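Local coordinates for DUF3809 domain-containing protein (Deinococcus radiodurans, PDB 3NQN) that is of unknown function but binds calcium ions and has a helix-and-sheet architecture consistent with membership of the Bet v 1-like clan, at residues A[8-12]-A[147-151]; A[22-26]-A[72-77]; A[36-40]-A[50-54]. One frame throughout, in Å; residues are numbered along the deposited sequence.

How the contacts relate
Contacts 1 and 2 lay helices 122-153 and 18-26 against the seven-stranded antiparallel sheet, whereas contact 3 pairs the loop before strand 41-43 with strand 47-56. All three are partly buried, contact 2 lying farthest out, its centre about 17 Å from that of the chain, against about 11 and 9 Å for contacts 1 and 3. Contact 1 is almost wholly apolar across its interface; contact 2 relies on arginine bonds to hairpin carbonyls; contact 3 combines backbone pairing with a salt bridge. L151 O packs on F24 CZ at 4.0 Å, joining contacts 1 and 2. Contacts 1 and 3 are joined by a salt bridge between E149 OE1 and R36 NH1.

Contact 1. Residues A[8-12]-A[147-151]; sequences QSFTL and LPEGL
The carbonyl oxygen of L147 accepts the helical bond from L151 N at 2.8 Å, and the F10 ring comes up to the same oxygen with CZ 4.1 Å away. F10 is the centre of the contact. P148 lies over one face of its ring, with CG 3.8 Å from the ring centroid and 22° off the normal, a CH-pi contact shifted toward the CD1 side of the rim. L151 comes at the ring edge instead, CD2 standing 3.7 Å from F10 CZ. The ring reaches both because CG is set between the backbone N and the carbonyl carbon (chi1 59°). A long C-terminal helix packed on an antiparallel sheet is consistent with the Bet v 1-like architecture, and here helix 122-153 meets strand 5-13, outermost in the sheet of this chain, with local axes 9.4 Å apart and crossing at -35°. The helix is kinked at this point, where the nitrogens of P148 and E149 have no bond to the preceding turn. At one end of the strand segment, Q8 and P148 approach from opposite directions, Q8 NE2 standing 3.9 Å from P148 CD, while the same amide nitrogen is hydrogen-bonded to A144 O of the helix. At the other end, L12 crosses L151 at about a right angle and touches it through CD1, 3.9 Å from L151 CB. Within the sheet, the ring of F10 also meets that of F107, on the adjacent strand 104-114.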
loop_
_atom_site.group_PDB
_atom_site.type_symbol
_atom_site.label_atom_id
_atom_site.label_comp_id
_atom_site.label_asym_id
_atom_site.label_seq_id
_atom_site.Cartn_x
_atom_site.Cartn_y
_atom_site.Cartn_z
ATOM N N GLN A 8 3.210 21.127 14.560
ATOM C CA GLN A 8 2.165 21.353 15.559
ATOM C C GLN A 8 2.793 21.347 16.948
ATOM O O GLN A 8 3.711 20.560 17.224
ATOM C CB GLN A 8 1.066 20.288 15.459
ATOM C CG GLN A 8 -0.088 20.453 16.440
ATOM C CD GLN A 8 -0.876 21.761 16.251
ATOM O OE1 GLN A 8 -0.470 22.820 16.724
ATOM N NE2 GLN A 8 -2.021 21.668 15.612
ATOM N N SER A 9 2.368 22.283 17.789
ATOM C CA SER A 9 2.832 22.321 19.160
ATOM C C SER A 9 1.692 22.714 20.087
ATOM O O SER A 9 0.816 23.512 19.726
ATOM C CB SER A 9 4.039 23.249 19.321
ATOM O OG SER A 9 3.846 24.472 18.651
ATOM N N PHE A 10 1.686 22.125 21.274
ATOM C CA PHE A 10 0.592 22.344 22.204
ATOM C C PHE A 10 0.908 21.783 23.568
ATOM O O PHE A 10 1.829 20.976 23.729
ATOM C CB PHE A 10 -0.697 21.696 21.656
ATOM C CG PHE A 10 -0.582 20.212 21.424
ATOM C CD1 PHE A 10 -0.055 19.724 20.227
ATOM C CD2 PHE A 10 -0.996 19.308 22.389
ATOM C CE1 PHE A 10 0.073 18.363 20.009
ATOM C CE2 PHE A 10 -0.862 17.937 22.174
ATOM C CZ PHE A 10 -0.343 17.466 20.981
ATOM N N THR A 11 0.120 22.200 24.543
ATOM C CA THR A 11 0.263 21.737 25.921
ATOM C C THR A 11 -1.026 21.093 26.383
ATOM O O THR A 11 -2.080 21.442 25.915
ATOM C CB THR A 11 0.637 22.889 26.883
ATOM O OG1 THR A 11 -0.282 23.981 26.720
ATOM C CG2 THR A 11 2.053 23.366 26.625
ATOM N N LEU A 12 -0.900 20.123 27.286
ATOM C CA LEU A 12 -2.043 19.412 27.890
ATOM C C LEU A 12 -1.643 18.983 29.273
ATOM O O LEU A 12 -0.505 18.583 29.488
ATOM C CB LEU A 12 -2.364 18.121 27.132
ATOM C CG LEU A 12 -2.926 18.158 25.737
ATOM C CD1 LEU A 12 -3.053 16.721 25.219
ATOM C CD2 LEU A 12 -4.288 18.869 25.735
ATOM N N LEU A 147 -3.775 16.513 15.978
ATOM C CA LEU A 147 -2.970 15.917 17.057
ATOM C C LEU A 147 -3.395 16.292 18.476
ATOM O O LEU A 147 -3.456 15.432 19.334
ATOM C CB LEU A 147 -1.465 16.186 16.874
ATOM C CG LEU A 147 -0.700 15.167 16.065
ATOM C CD1 LEU A 147 0.778 15.585 15.944
ATOM C CD2 LEU A 147 -0.828 13.758 16.686
ATOM N N PRO A 148 -3.653 17.585 18.738
ATOM C CA PRO A 148 -4.071 17.910 20.104
ATOM C C PRO A 148 -5.332 17.137 20.541
ATOM O O PRO A 148 -5.393 16.642 21.655
ATOM C CB PRO A 148 -4.329 19.413 20.039
ATOM C CG PRO A 148 -3.331 19.897 18.967
ATOM C CD PRO A 148 -3.321 18.789 17.947
ATOM N N GLU A 149 -6.311 17.056 19.650
ATOM C CA GLU A 149 -7.532 16.306 19.887
ATOM C C GLU A 149 -7.197 14.833 20.167
ATOM O O GLU A 149 -7.664 14.248 21.151
ATOM C CB GLU A 149 -8.439 16.411 18.644
ATOM C CG GLU A 149 -9.791 15.686 18.770
ATOM C CD GLU A 149 -10.630 15.772 17.506
ATOM O OE1 GLU A 149 -10.068 15.642 16.382
ATOM O OE2 GLU A 149 -11.865 15.946 17.637
ATOM N N GLY A 150 -6.330 14.262 19.325
ATOM C CA GLY A 150 -5.925 12.862 19.450
ATOM C C GLY A 150 -5.187 12.545 20.725
ATOM O O GLY A 150 -5.486 11.557 21.380
ATOM N N LEU A 151 -4.191 13.354 21.073
ATOM C CA LEU A 151 -3.489 13.134 22.316
ATOM C C LEU A 151 -4.434 13.287 23.509
ATOM O O LEU A 151 -4.388 12.492 24.438
ATOM C CB LEU A 151 -2.265 14.055 22.461
ATOM C CG LEU A 151 -0.959 13.413 21.966
ATOM C CD1 LEU A 151 -0.910 13.369 20.445
ATOM C CD2 LEU A 151 0.195 14.128 22.489
#

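Contact 2. Residues A[22-26]-A[72-77]; sequences LAFVR and RTPQGA
Two hydrogen bonds from the guanidinium of R26 tie the end of segment 22-26 to the hairpin at 72-77. R26 NH2 donates to T73 O at 2.6 Å, in the carbonyl plane and with an N-H...O angle of 162°, and R26 NE donates to G76 O at 3.0 Å. Both acceptors lie at the guanidinium edge, so the bonds fix the rotation of the group. Each oxygen also serves the hairpin itself: T73 O receives G76 N, while G76 O receives T73 N from the face of its plane opposite to R26 NE. These reciprocal bonds close a two-residue turn at P74 and Q75, and R26 binds two carbonyls that this beta-hairpin turn already uses.

Stacking sets the faces of the same group. The guanidinium of R72 lies on one side, centres 3.8 Å apart and planes at 27°, and L22 CD2 covers the other, over the middle of the group. R26 is extended from CG to NE (chi2 170°), which carries its flat end into this slot. The two like charges come close, and their mutual cost is probably eased by the carbonyls that R26 binds.

Van der Waals contacts complete the join. Two methyls each meet a backbone carbonyl oxygen, L22 CD2 resting 3.4 Å from Q75 O and A77 CB 3.5 Å from V25 O. Carbon meets carbon where V25 CG2 touches the bare CA of G76 at 3.7 Å.

Helix 18-26 thus sits against the turn between strands 60-73 and 76-81. V25 also touches A97 on strand 90-99 and M105 and F107 on strand 104-114, while F24 turns to A30 and A31 of helix 28-31.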
loop_
_atom_site.group_PDB
_atom_site.type_symbol
_atom_site.label_atom_id
_atom_site.label_comp_id
_atom_site.label_asym_id
_atom_site.label_seq_id
_atom_site.Cartn_x
_atom_site.Cartn_y
_atom_site.Cartn_z
ATOM N N LEU A 22 4.834 11.412 32.648
ATOM C CA LEU A 22 6.097 10.832 32.129
ATOM C C LEU A 22 5.857 9.459 31.514
ATOM O O LEU A 22 6.344 9.171 30.429
ATOM C CB LEU A 22 7.134 10.700 33.246
ATOM C CG LEU A 22 8.131 11.807 33.464
ATOM C CD1 LEU A 22 8.935 11.536 34.752
ATOM C CD2 LEU A 22 9.060 11.918 32.262
ATOM N N ALA A 23 5.100 8.602 32.220
ATOM C CA ALA A 23 4.804 7.261 31.738
ATOM C C ALA A 23 3.992 7.297 30.451
ATOM O O ALA A 23 4.214 6.503 29.535
ATOM C CB ALA A 23 4.051 6.451 32.818
ATOM N N PHE A 24 3.034 8.206 30.403
ATOM C CA PHE A 24 2.147 8.378 29.246
ATOM C C PHE A 24 2.929 8.777 27.975
ATOM O O PHE A 24 2.767 8.169 26.921
ATOM C CB PHE A 24 1.096 9.444 29.596
ATOM C CG PHE A 24 0.162 9.791 28.478
ATOM C CD1 PHE A 24 -0.993 9.073 28.278
ATOM C CD2 PHE A 24 0.387 10.906 27.698
ATOM C CE1 PHE A 24 -1.878 9.425 27.275
ATOM C CE2 PHE A 24 -0.503 11.264 26.696
ATOM C CZ PHE A 24 -1.627 10.515 26.489
ATOM N N VAL A 25 3.791 9.776 28.086
ATOM C CA VAL A 25 4.546 10.248 26.913
ATOM C C VAL A 25 5.623 9.272 26.477
ATOM O O VAL A 25 6.076 9.322 25.325
ATOM C CB VAL A 25 5.173 11.682 27.123
ATOM C CG1 VAL A 25 4.051 12.739 27.380
ATOM C CG2 VAL A 25 6.188 11.670 28.231
ATOM N N ARG A 26 6.035 8.383 27.376
ATOM C CA ARG A 26 7.112 7.432 27.066
ATOM C C ARG A 26 6.627 6.147 26.441
ATOM O O ARG A 26 7.448 5.362 25.953
ATOM C CB ARG A 26 7.935 7.119 28.307
ATOM C CG ARG A 26 8.839 8.264 28.722
ATOM C CD ARG A 26 9.446 8.040 30.056
ATOM N NE ARG A 26 10.535 8.975 30.308
ATOM C CZ ARG A 26 11.095 9.172 31.498
ATOM N NH1 ARG A 26 10.668 8.506 32.564
ATOM N NH2 ARG A 26 12.088 10.037 31.624
ATOM N N ARG A 72 13.860 7.770 24.797
ATOM C CA ARG A 72 13.478 8.129 26.139
ATOM C C ARG A 72 14.431 9.200 26.660
ATOM O O ARG A 72 15.646 9.025 26.631
ATOM C CB ARG A 72 13.566 6.887 27.018
ATOM C CG ARG A 72 13.245 7.079 28.472
ATOM C CD ARG A 72 13.504 5.764 29.248
ATOM N NE ARG A 72 13.026 5.849 30.628
ATOM C CZ ARG A 72 13.699 6.431 31.621
ATOM N NH1 ARG A 72 14.891 6.988 31.395
ATOM N NH2 ARG A 72 13.179 6.460 32.845
ATOM N N THR A 73 13.867 10.289 27.146
ATOM C CA THR A 73 14.651 11.418 27.646
ATOM C C THR A 73 14.341 11.695 29.118
ATOM O O THR A 73 13.390 11.155 29.670
ATOM C CB THR A 73 14.341 12.659 26.815
ATOM O OG1 THR A 73 12.934 12.906 26.867
ATOM C CG2 THR A 73 14.773 12.424 25.346
ATOM N N PRO A 74 15.132 12.560 29.758
ATOM C CA PRO A 74 14.901 12.783 31.190
ATOM C C PRO A 74 13.522 13.367 31.545
ATOM O O PRO A 74 12.967 13.006 32.578
ATOM C CB PRO A 74 16.038 13.739 31.577
ATOM C CG PRO A 74 17.122 13.394 30.640
ATOM C CD PRO A 74 16.452 13.061 29.338
ATOM N N GLN A 75 12.953 14.207 30.680
ATOM C CA GLN A 75 11.640 14.836 30.923
ATOM C C GLN A 75 10.505 14.191 30.131
ATOM O O GLN A 75 9.366 14.644 30.196
ATOM C CB GLN A 75 11.672 16.303 30.516
ATOM C CG GLN A 75 12.772 17.115 31.086
ATOM C CD GLN A 75 12.554 18.570 30.813
ATOM O OE1 GLN A 75 13.147 19.137 29.894
ATOM N NE2 GLN A 75 11.609 19.165 31.527
ATOM N N GLY A 76 10.812 13.172 29.334
ATOM C CA GLY A 76 9.773 12.543 28.513
ATOM C C GLY A 76 10.301 11.580 27.468
ATOM O O GLY A 76 10.892 10.568 27.798
ATOM N N ALA A 77 10.090 11.916 26.203
ATOM C CA ALA A 77 10.487 11.049 25.105
ATOM C C ALA A 77 10.393 11.801 23.798
ATOM O O ALA A 77 9.694 12.826 23.701
ATOM C CB ALA A 77 9.575 9.810 25.056
#

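Contact 3. Residues A[36-40]-A[50-54]; sequences RFLRG and GELLV
R39 grips E51 side-on, NE and NH2 both donating to the single oxygen OE2, at 2.7 and 2.6 Å. This salt bridge sits beside an antiparallel beta bridge of the hydrogen-bonded type, by which the end of the loop 36-40 joins strand 47-56 of the sheet. The carboxylate oxygen lies in the guanidinium plane, yet the two planes are 63° apart: NE meets OE2 on the anti side, and NH2 comes from above the carboxylate plane. L53 supplies the floor, its CD2 lying 3.6 Å from the guanidinium plane over the middle of the group. A bend at chi3 (69°) turns the arginine chain so that its flat end lies over L53 and its edge faces E51.

Behind the side chains, R39 N bonds to E51 O and E51 N to R39 O, both at 2.9 Å, which fixes the two residues opposite each other. With an alanine here in place of E51, the R39 guanidinium would probably be left over L53 without its anion and free to turn. E51 also touches D63 on strand 60-73, a residue seen to bind calcium; a calcium ion lies about 6 Å from the E51 side chain, and with R39 it would probably ease this acidic pair. On the face opposite E51, L52 CD1 lies beside L38 CD2 of the loop, 4.0 Å away, and the F37 side chain packs on R142 and A146 of helix 122-153. Beyond the bridge, toward F37, the loop is joined to the strand through a water, which donates to F37 O and accepts from L53 N, each at 2.9 Å.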
loop_
_atom_site.group_PDB
_atom_site.type_symbol
_atom_site.label_atom_id
_atom_site.label_comp_id
_atom_site.label_asym_id
_atom_site.label_seq_id
_atom_site.Cartn_x
_atom_site.Cartn_y
_atom_site.Cartn_z
ATOM N N ARG A 36 -5.759 10.095 15.348
ATOM C CA ARG A 36 -6.339 9.764 14.057
ATOM C C ARG A 36 -5.387 10.131 12.927
ATOM O O ARG A 36 -4.424 10.900 13.116
ATOM C CB ARG A 36 -7.662 10.523 13.843
ATOM C CG ARG A 36 -8.830 10.106 14.769
ATOM C CD ARG A 36 -9.817 11.268 14.952
ATOM N NE ARG A 36 -10.599 11.515 13.768
ATOM C CZ ARG A 36 -11.062 12.704 13.378
ATOM N NH1 ARG A 36 -10.770 13.821 14.042
ATOM N NH2 ARG A 36 -11.795 12.777 12.276
ATOM N N PHE A 37 -5.679 9.567 11.752
ATOM C CA PHE A 37 -4.972 9.839 10.499
ATOM C C PHE A 37 -3.588 9.237 10.431
ATOM O O PHE A 37 -2.823 9.536 9.513
ATOM C CB PHE A 37 -4.963 11.334 10.183
ATOM C CG PHE A 37 -6.317 11.972 10.286
ATOM C CD1 PHE A 37 -7.340 11.597 9.423
ATOM C CD2 PHE A 37 -6.585 12.928 11.268
ATOM C CE1 PHE A 37 -8.612 12.183 9.517
ATOM C CE2 PHE A 37 -7.843 13.513 11.365
ATOM C CZ PHE A 37 -8.858 13.141 10.488
ATOM N N LEU A 38 -3.289 8.346 11.376
ATOM C CA LEU A 38 -2.084 7.534 11.332
ATOM C C LEU A 38 -2.524 6.070 11.209
ATOM O O LEU A 38 -2.680 5.357 12.211
ATOM C CB LEU A 38 -1.216 7.737 12.587
ATOM C CG LEU A 38 -0.599 9.134 12.785
ATOM C CD1 LEU A 38 0.285 9.141 14.037
ATOM C CD2 LEU A 38 0.192 9.579 11.543
ATOM N N ARG A 39 -2.701 5.611 9.978
ATOM C CA ARG A 39 -3.225 4.276 9.752
ATOM C C ARG A 39 -2.155 3.203 9.992
ATOM O O ARG A 39 -0.973 3.423 9.735
ATOM C CB ARG A 39 -3.796 4.159 8.335
ATOM C CG ARG A 39 -4.857 3.049 8.187
ATOM C CD ARG A 39 -5.334 2.910 6.751
ATOM N NE ARG A 39 -4.288 2.366 5.879
ATOM C CZ ARG A 39 -4.414 2.195 4.562
ATOM N NH1 ARG A 39 -5.537 2.551 3.938
ATOM N NH2 ARG A 39 -3.402 1.690 3.860
ATOM N N GLY A 40 -2.587 2.037 10.472
ATOM C CA GLY A 40 -1.688 0.899 10.663
ATOM C C GLY A 40 -0.628 1.134 11.715
ATOM O O GLY A 40 0.426 0.499 11.706
ATOM N N GLY A 50 3.781 3.346 10.772
ATOM C CA GLY A 50 2.435 3.444 10.269
ATOM C C GLY A 50 2.445 4.102 8.918
ATOM O O GLY A 50 3.456 4.075 8.221
ATOM N N GLU A 51 1.336 4.730 8.555
ATOM C CA GLU A 51 1.243 5.376 7.256
ATOM C C GLU A 51 0.240 6.514 7.270
ATOM O O GLU A 51 -0.692 6.523 8.067
ATOM C CB GLU A 51 0.874 4.325 6.177
ATOM C CG GLU A 51 -0.430 3.590 6.462
ATOM C CD GLU A 51 -0.578 2.257 5.711
ATOM O OE1 GLU A 51 0.393 1.770 5.085
ATOM O OE2 GLU A 51 -1.676 1.684 5.785
ATOM N N LEU A 52 0.497 7.520 6.449
ATOM C CA LEU A 52 -0.445 8.585 6.217
ATOM C C LEU A 52 -1.040 8.363 4.848
ATOM O O LEU A 52 -0.369 7.818 3.956
ATOM C CB LEU A 52 0.233 9.956 6.253
ATOM C CG LEU A 52 0.818 10.447 7.579
ATOM C CD1 LEU A 52 1.948 9.539 8.003
ATOM C CD2 LEU A 52 1.314 11.903 7.439
ATOM N N LEU A 53 -2.283 8.806 4.660
ATOM C CA LEU A 53 -2.973 8.613 3.391
ATOM C C LEU A 53 -3.063 9.916 2.603
ATOM O O LEU A 53 -3.565 10.921 3.101
ATOM C CB LEU A 53 -4.373 8.046 3.626
ATOM C CG LEU A 53 -4.463 6.697 4.370
ATOM C CD1 LEU A 53 -5.930 6.243 4.453
ATOM C CD2 LEU A 53 -3.620 5.649 3.689
ATOM N N VAL A 54 -2.496 9.906 1.406
ATOM C CA VAL A 54 -2.599 11.017 0.472
ATOM C C VAL A 54 -3.608 10.620 -0.598
ATOM O O VAL A 54 -3.402 9.634 -1.325
ATOM C CB VAL A 54 -1.241 11.321 -0.202
ATOM C CG1 VAL A 54 -1.394 12.463 -1.244
ATOM C CG2 VAL A 54 -0.191 11.671 0.849
HETATM O O HOH W 1 -3.537 10.234 6.815
#